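Ribosomal-protein-alanine acetyltransferase (Clostridium acetobutylicum, PDB 3DNS) probably transfers an acetyl group to the N-terminal alanine of a ribosomal protein, this chain being the N-terminal, GNAT-type domain of the longer enzyme. Local coordinates at residues Ser69-Met72 / Glu73-Lys77. Residues are numbered along the deposited sequence; the frame is centred on the assembly and turned at random.
Sequences SVFM and EFLFK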
loop_
_atom_site.group_PDB
_atom_site.type_symbol
_atom_site.label_atom_id
_atom_site.label_comp_id
_atom_site.label_asym_id
_atom_site.label_seq_id
_atom_site.Cartn_x
_atom_site.Cartn_y
_atom_site.Cartn_z
ATOM N N SER A 69 -4.997 -15.776 9.248
ATOM C CA SER A 69 -4.861 -17.186 9.503
ATOM C C SER A 69 -3.410 -17.521 9.798
ATOM O O SER A 69 -3.130 -18.214 10.752
ATOM C CB SER A 69 -5.432 -18.051 8.355
ATOM O OG SER A 69 -6.835 -17.890 8.308
ATOM N N VAL A 70 -2.520 -17.009 8.983
ATOM C CA VAL A 70 -1.079 -17.178 9.167
ATOM C C VAL A 70 -0.608 -16.681 10.514
ATOM O O VAL A 70 0.118 -17.405 11.222
ATOM C CB VAL A 70 -0.239 -16.449 8.038
ATOM C CG1 VAL A 70 1.232 -16.488 8.360
ATOM C CG2 VAL A 70 -0.484 -17.110 6.597
ATOM N N PHE A 71 -1.014 -15.459 10.869
ATOM C CA PHE A 71 -0.555 -14.821 12.108
ATOM C C PHE A 71 -1.184 -15.466 13.347
ATOM O O PHE A 71 -0.539 -15.632 14.382
ATOM C CB PHE A 71 -0.757 -13.300 12.032
ATOM C CG PHE A 71 0.201 -12.506 12.899
ATOM C CD1 PHE A 71 1.579 -12.589 12.707
ATOM C CD2 PHE A 71 -0.269 -11.690 13.919
ATOM C CE1 PHE A 71 2.458 -11.844 13.496
ATOM C CE2 PHE A 71 0.611 -10.988 14.735
ATOM C CZ PHE A 71 1.960 -11.059 14.529
HETATM N N MSE A 72 -2.445 -15.877 13.257
HETATM C CA MSE A 72 -3.087 -16.558 14.396
HETATM C C MSE A 72 -2.416 -17.897 14.695
HETATM O O MSE A 72 -2.179 -18.241 15.827
HETATM C CB MSE A 72 -4.601 -16.831 14.132
HETATM C CG MSE A 72 -5.582 -15.648 14.150
HETATM SE SE MSE A 72 -5.276 -14.353 15.538
HETATM C CE MSE A 72 -3.976 -13.285 14.517
ATOM N N GLU A 73 -2.137 -18.662 13.658
ATOM C CA GLU A 73 -1.428 -19.923 13.821
ATOM C C GLU A 73 -0.104 -19.704 14.562
ATOM O O GLU A 73 0.228 -20.460 15.503
ATOM C CB GLU A 73 -1.187 -20.631 12.473
ATOM C CG GLU A 73 -0.333 -21.977 12.558
ATOM C CD GLU A 73 -1.100 -23.151 13.113
ATOM O OE1 GLU A 73 -2.344 -23.039 13.260
ATOM O OE2 GLU A 73 -0.473 -24.210 13.405
ATOM N N PHE A 74 0.622 -18.682 14.136
ATOM C CA PHE A 74 1.851 -18.232 14.818
ATOM C C PHE A 74 1.670 -17.885 16.304
ATOM O O PHE A 74 2.428 -18.328 17.142
ATOM C CB PHE A 74 2.402 -16.987 14.110
ATOM C CG PHE A 74 3.701 -16.416 14.734
ATOM C CD1 PHE A 74 4.867 -17.166 14.782
ATOM C CD2 PHE A 74 3.725 -15.130 15.262
ATOM C CE1 PHE A 74 6.016 -16.629 15.339
ATOM C CE2 PHE A 74 4.842 -14.599 15.830
ATOM C CZ PHE A 74 5.985 -15.333 15.874
ATOM N N LEU A 75 0.704 -17.032 16.601
ATOM C CA LEU A 75 0.441 -16.600 17.985
ATOM C C LEU A 75 -0.076 -17.706 18.899
ATOM O O LEU A 75 0.445 -17.898 20.035
ATOM C CB LEU A 75 -0.536 -15.397 17.975
ATOM C CG LEU A 75 -0.022 -14.027 17.399
ATOM C CD1 LEU A 75 -1.080 -12.951 17.503
ATOM C CD2 LEU A 75 1.218 -13.505 18.055
ATOM N N PHE A 76 -1.094 -18.424 18.423
ATOM C CA PHE A 76 -1.713 -19.517 19.179
ATOM C C PHE A 76 -0.873 -20.780 19.289
ATOM O O PHE A 76 -0.881 -21.392 20.339
ATOM C CB PHE A 76 -3.089 -19.906 18.617
ATOM C CG PHE A 76 -4.105 -18.833 18.754
ATOM C CD1 PHE A 76 -4.441 -18.331 20.013
ATOM C CD2 PHE A 76 -4.730 -18.291 17.631
ATOM C CE1 PHE A 76 -5.391 -17.342 20.153
ATOM C CE2 PHE A 76 -5.713 -17.284 17.777
ATOM C CZ PHE A 76 -6.025 -16.800 19.015
ATOM N N LYS A 77 -0.185 -21.179 18.233
ATOM C CA LYS A 77 0.421 -22.491 18.206
ATOM C C LYS A 77 1.914 -22.497 18.325
ATOM O O LYS A 77 2.471 -23.503 18.700
ATOM C CB LYS A 77 0.038 -23.240 16.930
ATOM C CG LYS A 77 -1.436 -23.114 16.623
ATOM C CD LYS A 77 -2.221 -24.057 17.487
ATOM C CE LYS A 77 -2.305 -25.408 16.885
ATOM N NZ LYS A 77 -3.359 -26.117 17.653
#
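Leu75 CG lies over one face of the Phe71 ring, and Leu75 CD1 comes within 3.8 Å of Phe71 CE2, while Phe71 CE1 meets Phe74 CD2 at 3.9 Å. The two rings extend alongside each other from the helix, their planes inclined at 34°. Phe49 makes an edge-to-face contact with Phe71, and Leu5 of strand 4-6 touches both side chains. One turn apart, Met72 and Phe76 run alongside each other. The selenomethionine chain bends at chi2 (-41°) and chi3 (87°), bringing SE to 3.7 Å from Phe76 CE2 in an oblique Met-aromatic contact and turning CE back toward Leu75 CD1. Met72 O also sits obliquely to the Phe76 ring, 3.1 Å from Phe76 CD2. Tyr131 stacks on Phe76, and its hydroxyl is hydrogen-bonded to Glu73 OE1.

Five consecutive N-H(i+4) to O(i) bonds, from Glu73 N to Lys77 N, carry the backbone of helix 61-78 through here; the shortest, Phe76 N to Met72 O, is 2.8 Å. Val84 of strand 83-89 receives Met72, Leu75 and Phe76, as expected of the helix in a beta-alpha-beta crossover. Side chain to side chain, the contacts are thus apolar, held by dispersion and burial, whereas Ser69 and Glu73 find polar partners outside, at Lys65 O and Tyr131 OH.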